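Local coordinates for Serpin48 (Tenebrio molitor, PDB 3OZQ), which is a serpin that specifically inhibits the serine protease SPE in the innate immune response of the mealworm beetle, at residues S21-V26 / A32-S37; E87-H92 / I360-M365. All coordinates share one frame; numbering follows the deposited sequence.

Interaction 1 of 2, residues S21-V26 / A32-S37; sequences SVYKEV and ANFLVS
Helix segment 21-26, carrying Val22, Tyr23 and Val26, runs roughly antiparallel to strand 34-36, with the axes 9.8 Å apart and at 143°. The CA atoms of Tyr23 and Val36 are the closest pair, 7.5 Å apart. Phe34 and Val36 point from the strand toward the helix, while Leu35 between them points away.

Phe34 carries most of the contact. Its ring meets two helix residues in different ways. Against Tyr23 it makes an edge-to-face pair, with centroids 4.9 Å apart and planes at 59°. The leading atom, Phe34 CZ, sits over the centre of the tyrosine ring, 3.6 Å above its plane. One face of the phenylalanine ring receives a methyl group. Val26 CG1 lies 3.7 Å from the centroid of the Phe34 ring, close to the ring normal, in a CH-pi contact. Phe34 CG lies between the backbone N and the carbonyl carbon (chi1 72°), which carries the ring out to the helix.

Val36, two residues on along the strand, packs on Val22 and Val26. Its CG2 branch, anti to the backbone N, touches Val22 CG1 at 3.8 Å. Val26 CG2 is looser, 4.3 Å from Val36 CG2. The contact across the two segments is therefore apolar throughout. The one polar end among these side chains, Tyr23 OH, is hydrogen-bonded to Glu247.

Phe279 of helix 279-286 packs on both Val22 and Val36. Backbone hydrogen bonds between Phe34 and Arg371 and between Val36 and Ala369 tie the strand to strand 365-372. Ser37 follows as N-cap of helix 38-50, its OG bonded to Ser40 N. The arrangement belongs to the serpin fold, where the first long helix packs on a short edge strand of beta-sheet B.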
# COMPACT_ATOMS: atom_id res chain seq x y z
N SER A 21 0.41 4.74 11.05
CA SER A 21 -0.90 5.24 11.45
C SER A 21 -1.97 4.50 10.66
O SER A 21 -2.98 4.10 11.21
CB SER A 21 -1.01 6.75 11.21
OG SER A 21 -0.04 7.47 11.96
N VAL A 22 -1.74 4.32 9.36
CA VAL A 22 -2.67 3.56 8.53
C VAL A 22 -2.77 2.10 8.97
O VAL A 22 -3.88 1.58 9.13
CB VAL A 22 -2.33 3.68 7.04
CG1 VAL A 22 -3.18 2.72 6.22
CG2 VAL A 22 -2.59 5.11 6.56
N TYR A 23 -1.62 1.46 9.19
CA TYR A 23 -1.58 0.06 9.61
C TYR A 23 -2.45 -0.12 10.86
O TYR A 23 -3.28 -1.02 10.93
CB TYR A 23 -0.12 -0.38 9.84
CG TYR A 23 0.10 -1.82 10.26
CD1 TYR A 23 0.76 -2.72 9.42
CD2 TYR A 23 -0.32 -2.27 11.50
CE1 TYR A 23 0.99 -4.03 9.81
CE2 TYR A 23 -0.10 -3.57 11.90
CZ TYR A 23 0.55 -4.45 11.05
OH TYR A 23 0.75 -5.75 11.47
N LYS A 24 -2.26 0.76 11.84
CA LYS A 24 -2.97 0.66 13.12
C LYS A 24 -4.47 0.71 12.92
O LYS A 24 -5.22 0.01 13.60
CB LYS A 24 -2.54 1.78 14.08
CG LYS A 24 -3.02 1.58 15.51
CD LYS A 24 -2.32 2.54 16.49
CE LYS A 24 -0.91 2.06 16.87
NZ LYS A 24 -0.86 1.05 18.00
N GLU A 25 -4.92 1.54 11.99
CA GLU A 25 -6.34 1.62 11.68
C GLU A 25 -6.83 0.37 10.96
O GLU A 25 -7.85 -0.21 11.34
CB GLU A 25 -6.61 2.86 10.83
CG GLU A 25 -7.72 3.71 11.36
CD GLU A 25 -7.66 3.88 12.86
OE1 GLU A 25 -6.63 4.36 13.37
OE2 GLU A 25 -8.65 3.53 13.53
N VAL A 26 -6.10 -0.06 9.93
CA VAL A 26 -6.56 -1.20 9.13
C VAL A 26 -6.72 -2.46 9.98
O VAL A 26 -7.66 -3.22 9.78
CB VAL A 26 -5.65 -1.46 7.93
CG1 VAL A 26 -5.95 -2.84 7.32
CG2 VAL A 26 -5.84 -0.37 6.90
N ALA A 32 -6.95 -11.09 10.08
CA ALA A 32 -5.90 -12.03 9.73
C ALA A 32 -4.87 -11.31 8.86
O ALA A 32 -4.39 -10.24 9.23
CB ALA A 32 -6.49 -13.23 9.01
N ASN A 33 -4.52 -11.88 7.72
CA ASN A 33 -3.54 -11.23 6.87
C ASN A 33 -4.13 -9.98 6.24
O ASN A 33 -5.34 -9.91 5.98
CB ASN A 33 -3.00 -12.16 5.78
CG ASN A 33 -2.55 -13.51 6.32
OD1 ASN A 33 -2.23 -13.64 7.50
ND2 ASN A 33 -2.51 -14.51 5.45
N PHE A 34 -3.29 -8.98 6.02
CA PHE A 34 -3.68 -7.88 5.17
C PHE A 34 -2.48 -7.22 4.47
O PHE A 34 -1.31 -7.43 4.84
CB PHE A 34 -4.58 -6.84 5.90
CG PHE A 34 -3.85 -5.99 6.92
CD1 PHE A 34 -3.14 -4.88 6.52
CD2 PHE A 34 -3.89 -6.31 8.26
CE1 PHE A 34 -2.47 -4.08 7.45
CE2 PHE A 34 -3.22 -5.53 9.19
CZ PHE A 34 -2.50 -4.41 8.78
N LEU A 35 -2.83 -6.43 3.45
CA LEU A 35 -1.88 -5.65 2.67
C LEU A 35 -2.52 -4.29 2.43
O LEU A 35 -3.70 -4.20 2.12
CB LEU A 35 -1.60 -6.34 1.32
CG LEU A 35 -0.71 -5.61 0.32
CD1 LEU A 35 0.72 -5.52 0.85
CD2 LEU A 35 -0.70 -6.33 -1.03
N VAL A 36 -1.73 -3.22 2.62
CA VAL A 36 -2.20 -1.86 2.40
C VAL A 36 -1.09 -0.98 1.82
O VAL A 36 0.09 -1.21 2.08
CB VAL A 36 -2.77 -1.23 3.70
CG1 VAL A 36 -1.70 -1.18 4.83
CG2 VAL A 36 -3.40 0.17 3.42
N SER A 37 -1.48 -0.01 0.99
CA SER A 37 -0.54 0.98 0.49
C SER A 37 -0.92 2.37 0.99
O SER A 37 -1.70 3.09 0.35
CB SER A 37 -0.51 1.01 -1.03
OG SER A 37 0.46 1.96 -1.46

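Interaction 2 of 2, residues E87-H92 / I360-M365; sequences EEYTLH and IKVKGM
Tyr89 reaches across to Val362 and Lys363 at the end of a beta-hairpin. The backbones stay well apart, with the CA atoms of Tyr89 and Val362 10.0 Å from each other. The tyrosine CG stands between the backbone N and the carbonyl carbon (chi1 64°), and the ring and hydroxyl extend toward the turn.

Val362 comes from the opposite direction and meets the phenol with its two methyl groups. CG1, the branch anti to the backbone N, lies 3.8 Å from Tyr89 CZ. CG2 is more distant, 4.2 Å from Tyr89 CE1. The modelled 3.0 Å between Tyr89 OH and Val362 CG1 is too short for a relaxed contact and is doubtful.

Lys363 adds a smaller part, from the turn. Its chain is extended beyond CG and crosses obliquely, so that CE lies 3.7 Å from Tyr89 OH. A type I' turn from Val362 to Met365 sets the place of this lysine. Ala173 also packs on Tyr89, and Leu367 and Ala230 on Val362. In serpins this hairpin belongs to sheet B, and strand 90-100, paired with strand 163-174, to sheet A.

The chemistry is that of a phenol held against hydrocarbon. Lysine touches with a methylene group and not with its amine. Tyr89 OH is buried here with no partner in the model, so the contact rests on shape and apolar packing, probably at some desolvation cost.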
# COMPACT_ATOMS: atom_id res chain seq x y z
N GLU A 87 13.35 -0.15 -14.71
CA GLU A 87 13.57 -1.20 -15.68
C GLU A 87 13.40 -2.52 -14.96
O GLU A 87 12.92 -3.50 -15.53
CB GLU A 87 14.97 -1.10 -16.27
CG GLU A 87 15.28 0.21 -16.96
CD GLU A 87 16.69 0.26 -17.52
OE1 GLU A 87 17.61 -0.30 -16.88
OE2 GLU A 87 16.87 0.85 -18.61
N GLU A 88 13.80 -2.53 -13.69
CA GLU A 88 13.85 -3.74 -12.87
C GLU A 88 12.55 -4.09 -12.15
O GLU A 88 12.37 -5.23 -11.71
CB GLU A 88 14.98 -3.63 -11.84
CG GLU A 88 16.36 -3.38 -12.43
CD GLU A 88 16.82 -4.50 -13.35
OE1 GLU A 88 17.73 -4.25 -14.16
OE2 GLU A 88 16.29 -5.63 -13.24
N TYR A 89 11.65 -3.11 -11.99
CA TYR A 89 10.42 -3.32 -11.24
C TYR A 89 9.34 -2.29 -11.57
O TYR A 89 9.65 -1.15 -11.93
CB TYR A 89 10.69 -3.30 -9.74
CG TYR A 89 11.19 -1.97 -9.21
CD1 TYR A 89 10.35 -0.87 -9.09
CD2 TYR A 89 12.52 -1.82 -8.81
CE1 TYR A 89 10.81 0.34 -8.59
CE2 TYR A 89 12.98 -0.62 -8.31
CZ TYR A 89 12.14 0.45 -8.20
OH TYR A 89 12.62 1.64 -7.71
N THR A 90 8.08 -2.69 -11.41
CA THR A 90 6.96 -1.81 -11.77
C THR A 90 5.82 -1.82 -10.75
O THR A 90 5.32 -2.88 -10.37
CB THR A 90 6.36 -2.22 -13.12
OG1 THR A 90 7.41 -2.67 -13.99
CG2 THR A 90 5.63 -1.03 -13.76
N LEU A 91 5.41 -0.64 -10.33
CA LEU A 91 4.17 -0.47 -9.60
C LEU A 91 3.04 -0.23 -10.60
O LEU A 91 3.13 0.68 -11.43
CB LEU A 91 4.27 0.70 -8.64
CG LEU A 91 3.01 0.98 -7.83
CD1 LEU A 91 2.72 -0.21 -6.90
CD2 LEU A 91 3.21 2.26 -7.04
N HIS A 92 1.99 -1.05 -10.54
CA HIS A 92 0.81 -0.87 -11.37
C HIS A 92 -0.29 -0.28 -10.50
O HIS A 92 -0.59 -0.79 -9.43
CB HIS A 92 0.34 -2.21 -11.96
CG HIS A 92 1.36 -2.86 -12.85
ND1 HIS A 92 2.41 -3.61 -12.37
CD2 HIS A 92 1.51 -2.84 -14.20
CE1 HIS A 92 3.14 -4.05 -13.37
NE2 HIS A 92 2.62 -3.59 -14.50
N ILE A 360 7.30 -3.16 1.79
CA ILE A 360 8.10 -2.97 0.59
C ILE A 360 8.53 -1.50 0.55
O ILE A 360 7.70 -0.60 0.69
CB ILE A 360 7.28 -3.31 -0.67
CG1 ILE A 360 7.03 -4.83 -0.75
CG2 ILE A 360 8.01 -2.87 -1.92
CD1 ILE A 360 6.39 -5.23 -2.03
N LYS A 361 9.83 -1.27 0.36
CA LYS A 361 10.38 0.08 0.23
C LYS A 361 10.96 0.29 -1.14
O LYS A 361 11.55 -0.62 -1.72
CB LYS A 361 11.50 0.35 1.23
CG LYS A 361 11.09 0.71 2.64
CD LYS A 361 12.32 1.17 3.45
CE LYS A 361 13.40 0.09 3.51
NZ LYS A 361 14.59 0.47 4.34
N VAL A 362 10.82 1.51 -1.64
CA VAL A 362 11.55 1.91 -2.83
C VAL A 362 12.23 3.25 -2.55
O VAL A 362 11.56 4.24 -2.26
CB VAL A 362 10.64 2.03 -4.05
CG1 VAL A 362 11.38 2.69 -5.20
CG2 VAL A 362 10.12 0.65 -4.46
N LYS A 363 13.55 3.25 -2.60
CA LYS A 363 14.31 4.48 -2.41
C LYS A 363 13.95 5.14 -1.08
O LYS A 363 13.66 6.34 -1.02
CB LYS A 363 14.07 5.43 -3.59
CG LYS A 363 14.15 4.70 -4.92
CD LYS A 363 14.18 5.62 -6.12
CE LYS A 363 14.40 4.82 -7.41
NZ LYS A 363 14.55 5.68 -8.62
N GLY A 364 13.97 4.33 -0.02
CA GLY A 364 13.69 4.80 1.33
C GLY A 364 12.21 5.03 1.61
O GLY A 364 11.82 5.30 2.74
N MET A 365 11.38 4.91 0.59
CA MET A 365 9.96 5.12 0.81
C MET A 365 9.15 3.82 0.88
O MET A 365 9.21 2.99 -0.03
CB MET A 365 9.37 6.03 -0.25
CG MET A 365 7.98 6.52 0.10
SD MET A 365 7.36 7.58 -1.20
CE MET A 365 7.28 6.44 -2.57

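Overall arrangement
Interaction 1 closes before interaction 2 opens along the chain. Interaction 1 joins near neighbours in sequence, whereas 87-92 and 360-365 are separated by 267 residues. The two centres are 19 Å apart and the nearest atoms about 6 Å, without touching. Strand 365-372 is the bridge. It pairs antiparallel with strand 34-36 and with strand 356-362, to which the hairpin turn joins it. Its residue Phe368 packs on both Leu35 and Leu91. Interaction 1 packs helix 10-29 on strand 34-36, at the edge of serpin sheet B. Interaction 2 joins the turn of the sheet B hairpin to segment 87-92, on strand 90-100 of sheet A.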